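Local coordinates for protein IclR family transcriptional regulator (Brucella abortus, PDB 5WHM) that probably represses transcription as an IclR-type regulator, pairing a DNA-binding helix-turn-helix domain with a C-terminal domain of the GAF-like kind that senses effectors in relatives, at residues V110-A115 against D133-E138; T6-L11 against T172-H177. All blocks are in the same frame, centred on the assembly; numbering follows the deposited sequence.

Contact 1 (V110-A115 against D133-E138); sequences VLADYA and DVVQGE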
loop_
_atom_site.group_PDB
_atom_site.type_symbol
_atom_site.label_atom_id
_atom_site.label_comp_id
_atom_site.label_asym_id
_atom_site.label_seq_id
_atom_site.Cartn_x
_atom_site.Cartn_y
_atom_site.Cartn_z
ATOM N N VAL C 110 -23.059 9.988 0.866
ATOM C CA VAL C 110 -24.488 10.240 0.666
ATOM C C VAL C 110 -25.140 9.100 -0.113
ATOM O O VAL C 110 -26.230 8.633 0.239
ATOM C CB VAL C 110 -24.694 11.598 -0.039
ATOM C CG1 VAL C 110 -26.162 11.781 -0.476
ATOM C CG2 VAL C 110 -24.246 12.738 0.871
ATOM N N LEU C 111 -24.489 8.634 -1.180
ATOM C CA LEU C 111 -25.070 7.545 -1.959
ATOM C C LEU C 111 -25.071 6.243 -1.170
ATOM O O LEU C 111 -26.072 5.514 -1.160
ATOM C CB LEU C 111 -24.322 7.371 -3.273
ATOM C CG LEU C 111 -24.858 6.205 -4.122
ATOM C CD1 LEU C 111 -26.384 6.367 -4.422
ATOM C CD2 LEU C 111 -24.076 6.045 -5.391
ATOM N N ALA C 112 -23.944 5.931 -0.508
ATOM C CA ALA C 112 -23.867 4.734 0.325
ATOM C C ALA C 112 -24.934 4.745 1.423
ATOM O O ALA C 112 -25.551 3.712 1.693
ATOM C CB ALA C 112 -22.458 4.593 0.932
ATOM N N ASP C 113 -25.158 5.898 2.073
ATOM C CA ASP C 113 -26.178 5.981 3.116
ATOM C C ASP C 113 -27.562 5.754 2.525
ATOM O O ASP C 113 -28.365 4.993 3.073
ATOM C CB ASP C 113 -26.145 7.341 3.823
ATOM C CG ASP C 113 -24.906 7.535 4.716
ATOM O OD1 ASP C 113 -24.141 6.565 4.984
ATOM O OD2 ASP C 113 -24.702 8.699 5.135
ATOM N N TYR C 114 -27.854 6.409 1.396
ATOM C CA TYR C 114 -29.145 6.224 0.740
ATOM C C TYR C 114 -29.358 4.777 0.316
ATOM O O TYR C 114 -30.451 4.225 0.493
ATOM C CB TYR C 114 -29.270 7.131 -0.477
ATOM C CG TYR C 114 -30.473 6.742 -1.303
ATOM C CD1 TYR C 114 -31.761 7.046 -0.862
ATOM C CD2 TYR C 114 -30.331 6.017 -2.486
ATOM C CE1 TYR C 114 -32.880 6.670 -1.601
ATOM C CE2 TYR C 114 -31.450 5.629 -3.229
ATOM C CZ TYR C 114 -32.712 5.967 -2.777
ATOM O OH TYR C 114 -33.802 5.592 -3.505
ATOM N N ALA C 115 -28.334 4.150 -0.259
ATOM C CA ALA C 115 -28.496 2.822 -0.836
ATOM C C ALA C 115 -28.296 1.707 0.176
ATOM O O ALA C 115 -28.539 0.538 -0.167
ATOM C CB ALA C 115 -27.510 2.617 -1.996
ATOM N N ASP C 133 -10.640 3.744 -2.789
ATOM C CA ASP C 133 -11.420 4.242 -1.674
ATOM C C ASP C 133 -12.732 3.462 -1.658
ATOM O O ASP C 133 -13.209 3.006 -2.707
ATOM C CB ASP C 133 -11.671 5.765 -1.745
ATOM C CG ASP C 133 -11.955 6.356 -0.361
ATOM O OD1 ASP C 133 -12.206 7.566 -0.235
ATOM O OD2 ASP C 133 -11.902 5.597 0.638
ATOM N N VAL C 134 -13.246 3.236 -0.456
ATOM C CA VAL C 134 -14.482 2.496 -0.217
ATOM C C VAL C 134 -15.182 3.175 0.943
ATOM O O VAL C 134 -14.561 3.441 1.979
ATOM C CB VAL C 134 -14.266 1.011 0.152
ATOM C CG1 VAL C 134 -15.627 0.287 0.242
ATOM C CG2 VAL C 134 -13.359 0.319 -0.800
ATOM N N VAL C 135 -16.474 3.414 0.795
ATOM C CA VAL C 135 -17.294 4.000 1.841
ATOM C C VAL C 135 -18.511 3.109 2.011
ATOM O O VAL C 135 -19.117 2.688 1.020
ATOM C CB VAL C 135 -17.699 5.439 1.477
ATOM C CG1 VAL C 135 -18.903 5.868 2.248
ATOM C CG2 VAL C 135 -16.527 6.382 1.740
ATOM N N GLN C 136 -18.855 2.803 3.255
ATOM C CA GLN C 136 -20.025 1.998 3.556
ATOM C C GLN C 136 -21.133 2.868 4.125
ATOM O O GLN C 136 -20.874 3.821 4.877
ATOM C CB GLN C 136 -19.676 0.894 4.537
ATOM C CG GLN C 136 -18.678 -0.034 3.952
ATOM C CD GLN C 136 -19.094 -1.479 4.055
ATOM O OE1 GLN C 136 -18.650 -2.319 3.264
ATOM N NE2 GLN C 136 -19.933 -1.787 5.042
ATOM N N GLY C 137 -22.366 2.526 3.776
ATOM C CA GLY C 137 -23.491 3.244 4.333
ATOM C C GLY C 137 -23.457 3.224 5.845
ATOM O O GLY C 137 -22.992 2.249 6.443
ATOM N N GLU C 138 -23.896 4.310 6.476
ATOM C CA GLU C 138 -24.143 4.284 7.912
ATOM C C GLU C 138 -25.055 3.107 8.243
ATOM O O GLU C 138 -26.090 2.912 7.601
ATOM C CB GLU C 138 -24.779 5.606 8.351
ATOM C CG GLU C 138 -24.815 5.831 9.856
ATOM C CD GLU C 138 -25.308 7.220 10.221
ATOM O OE1 GLU C 138 -26.026 7.834 9.395
ATOM O OE2 GLU C 138 -24.973 7.700 11.328
#
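D113 reaches from its helix to the loop that follows strand 128-135 and takes the backbone N-H of E138 on OD1, 2.7 Å from that N. The bond is almost straight, 173° at the hydrogen, although the N-H arrives on the anti side of OD1 and 35° out of the carboxylate plane. With CG turned anti to its own carbonyl carbon (chi1 -71°), D113 brings the carboxylate beside the G137-E138 peptide. The same oxygen also accepts from the side-chain amide of Q109, which in addition binds the carbonyl of Q136, so the Q109 amide bridges the D113 carboxylate and the loop backbone. The extended side chain of E138 passes that of D113 at an angle. As modelled, its OE1 is 4.5 Å from D113 OD2, but the E138 end is poorly ordered and any mild repulsion is uncertain.

One residue back, the methyl of A112 points at the loop, its CB 3.5 Å from G137 N and 4.0 Å from V135 CG1. G137 passes so close to the helix that its CA lies 3.4 Å from A112 O, a CA-H...O contact with no side chain in between.

The helix 101-115 thus packs where strand 128-135 runs out of the sheet. A112 also touches V119 of strand 118-125, the antiparallel neighbour, while L111 and Y114 turn to helix 244-265.

Contact 2 (T6-L11 against T172-H177); sequences TMLTPL and TFILEH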
loop_
_atom_site.group_PDB
_atom_site.type_symbol
_atom_site.label_atom_id
_atom_site.label_comp_id
_atom_site.label_asym_id
_atom_site.label_seq_id
_atom_site.Cartn_x
_atom_site.Cartn_y
_atom_site.Cartn_z
ATOM N N THR C 6 0.075 0.779 -21.093
ATOM C CA THR C 6 0.829 0.092 -20.046
ATOM C C THR C 6 1.011 -1.380 -20.404
ATOM O O THR C 6 0.074 -2.045 -20.863
ATOM C CB THR C 6 0.113 0.233 -18.696
ATOM O OG1 THR C 6 -0.153 1.617 -18.449
ATOM C CG2 THR C 6 0.957 -0.317 -17.541
HETATM N N MSE C 7 2.234 -1.874 -20.247
HETATM C CA MSE C 7 2.517 -3.265 -20.609
HETATM C C MSE C 7 1.790 -4.283 -19.720
HETATM O O MSE C 7 1.821 -4.200 -18.485
HETATM C CB MSE C 7 4.022 -3.545 -20.536
HETATM C CG MSE C 7 4.900 -2.511 -21.206
HETATM SE SE MSE C 7 6.777 -3.031 -20.977
HETATM C CE MSE C 7 6.771 -4.438 -22.324
ATOM N N LEU C 8 1.181 -5.267 -20.365
ATOM C CA LEU C 8 0.573 -6.407 -19.691
ATOM C C LEU C 8 1.538 -7.568 -19.522
ATOM O O LEU C 8 1.375 -8.366 -18.593
ATOM C CB LEU C 8 -0.643 -6.906 -20.485
ATOM C CG LEU C 8 -1.734 -5.883 -20.790
ATOM C CD1 LEU C 8 -2.835 -6.510 -21.626
ATOM C CD2 LEU C 8 -2.303 -5.307 -19.517
ATOM N N THR C 9 2.519 -7.695 -20.415
ATOM C CA THR C 9 3.483 -8.797 -20.400
ATOM C C THR C 9 4.897 -8.241 -20.531
ATOM O O THR C 9 5.554 -8.414 -21.571
ATOM C CB THR C 9 3.194 -9.779 -21.532
ATOM O OG1 THR C 9 3.268 -9.075 -22.775
ATOM C CG2 THR C 9 1.806 -10.384 -21.378
ATOM N N PRO C 10 5.402 -7.574 -19.489
ATOM C CA PRO C 10 6.699 -6.891 -19.611
ATOM C C PRO C 10 7.889 -7.826 -19.765
ATOM O O PRO C 10 8.983 -7.348 -20.105
ATOM C CB PRO C 10 6.797 -6.085 -18.311
ATOM C CG PRO C 10 5.912 -6.785 -17.358
ATOM C CD PRO C 10 4.811 -7.399 -18.152
ATOM N N LEU C 11 7.737 -9.125 -19.528
ATOM C CA LEU C 11 8.878 -10.016 -19.677
ATOM C C LEU C 11 8.924 -10.636 -21.074
ATOM O O LEU C 11 9.805 -11.459 -21.352
ATOM C CB LEU C 11 8.868 -11.095 -18.581
ATOM C CG LEU C 11 9.031 -10.591 -17.114
ATOM C CD1 LEU C 11 9.606 -11.671 -16.217
ATOM C CD2 LEU C 11 9.857 -9.317 -17.001
ATOM N N THR C 172 -9.816 -3.577 -27.256
ATOM C CA THR C 172 -9.631 -4.798 -28.036
ATOM C C THR C 172 -8.312 -5.483 -27.686
ATOM O O THR C 172 -8.268 -6.710 -27.533
ATOM C CB THR C 172 -9.705 -4.482 -29.535
ATOM O OG1 THR C 172 -10.421 -3.251 -29.731
ATOM C CG2 THR C 172 -10.437 -5.607 -30.277
ATOM N N PHE C 173 -7.234 -4.705 -27.548
ATOM C CA PHE C 173 -5.947 -5.253 -27.117
ATOM C C PHE C 173 -6.055 -5.981 -25.780
ATOM O O PHE C 173 -5.554 -7.100 -25.627
ATOM C CB PHE C 173 -4.911 -4.133 -27.018
ATOM C CG PHE C 173 -3.570 -4.603 -26.554
ATOM C CD1 PHE C 173 -2.870 -5.558 -27.279
ATOM C CD2 PHE C 173 -2.999 -4.091 -25.396
ATOM C CE1 PHE C 173 -1.634 -6.001 -26.855
ATOM C CE2 PHE C 173 -1.755 -4.530 -24.974
ATOM C CZ PHE C 173 -1.077 -5.487 -25.705
ATOM N N ILE C 174 -6.692 -5.349 -24.787
ATOM C CA ILE C 174 -6.885 -6.002 -23.492
ATOM C C ILE C 174 -7.732 -7.260 -23.655
ATOM O O ILE C 174 -7.411 -8.320 -23.105
ATOM C CB ILE C 174 -7.524 -5.027 -22.489
ATOM C CG1 ILE C 174 -6.523 -3.971 -22.033
ATOM C CG2 ILE C 174 -8.103 -5.786 -21.308
ATOM C CD1 ILE C 174 -7.172 -2.837 -21.275
ATOM N N LEU C 175 -8.834 -7.155 -24.408
ATOM C CA LEU C 175 -9.735 -8.294 -24.598
ATOM C C LEU C 175 -9.066 -9.422 -25.380
ATOM O O LEU C 175 -9.218 -10.599 -25.029
ATOM C CB LEU C 175 -11.012 -7.852 -25.310
ATOM C CG LEU C 175 -11.932 -6.891 -24.554
ATOM C CD1 LEU C 175 -13.259 -6.809 -25.274
ATOM C CD2 LEU C 175 -12.116 -7.312 -23.110
ATOM N N GLU C 176 -8.333 -9.088 -26.445
ATOM C CA GLU C 176 -7.535 -10.104 -27.124
ATOM C C GLU C 176 -6.630 -10.807 -26.129
ATOM O O GLU C 176 -6.472 -12.029 -26.172
ATOM C CB GLU C 176 -6.722 -9.474 -28.259
ATOM N N HIS C 177 -6.086 -10.048 -25.177
ATOM C CA HIS C 177 -5.247 -10.609 -24.127
ATOM C C HIS C 177 -6.040 -11.493 -23.168
ATOM O O HIS C 177 -5.514 -12.489 -22.657
ATOM C CB HIS C 177 -4.576 -9.469 -23.360
ATOM C CG HIS C 177 -3.193 -9.786 -22.931
ATOM N ND1 HIS C 177 -2.911 -10.374 -21.718
ATOM C CD2 HIS C 177 -2.008 -9.641 -23.569
ATOM C CE1 HIS C 177 -1.608 -10.560 -21.617
ATOM N NE2 HIS C 177 -1.039 -10.125 -22.728
#
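L8 and T9 of the N-terminal arm meet H177 on the helix 168-181, the first by a face of the imidazole and the second by its edge. Ahead of them, T6 and M7, a selenomethionine, serve another partner: both pack on R68 of the second subunit, and the backbone of M7 is hydrogen-bonded to that chain.

L8 does most of the touching. With CG anti to its carbonyl carbon (chi1 -55°) and CD1 carrying the chain on toward the helix, the branch slides past H177 in the opposite sense. CD1 stands over one face of the imidazole, 3.8 Å from the ring centroid and 19° off the normal, a CH-pi contact shifted toward CG, which is 3.5 Å from CD1. The leucine runs along the ring, since its CB lies 3.9 Å from both NE2 and CE1 of H177. The same CD1 methyl meets F173 obliquely, at 4.0 Å from CE2, and only grazes I174, whose CG1 is 4.5 Å from CD1. R124 of strand 118-125 touches both L8 and I174.

T9 meets the imidazole head-on, its methyl at the ring edge and in the ring plane: CG2 lies 3.2 Å from H177 NE2 and 3.4 Å from CE1. The threonine hydroxyl is used elsewhere, bonded to the carboxylate of E12. Beyond it, P10 and L11 leave the helix 168-181 and pack on helix 24-33, P10 also touching L69 of the second subunit.

Between these two segments the contact is apolar, built from van der Waals and CH-pi contacts, with F173 and I174 alongside the leucine. The T9 methyl packs tightly against NE2, about where an in-plane partner of that nitrogen would sit.

Contacts 1 and 2 lie on opposite sides of the chain's centre, their own centres 34 Å apart and their nearest atoms about 19 Å apart. Contact 1 is local, joining a helix to the end of a strand with 17 residues between, inside the GAF-like C-terminal domain. Contact 2 spans 160 residues and brings the N-terminal arm, which also packs on helix 24-33 of the helix-turn-helix region, onto a helix of that C-terminal domain. Strand 118-125 touches both, through V119 at contact 1 and R124 at contact 2. Both approach the second subunit, contact 1 through D133 at the far end of its strand segment, which forms a salt bridge with R145 of that chain, and contact 2 through the arm.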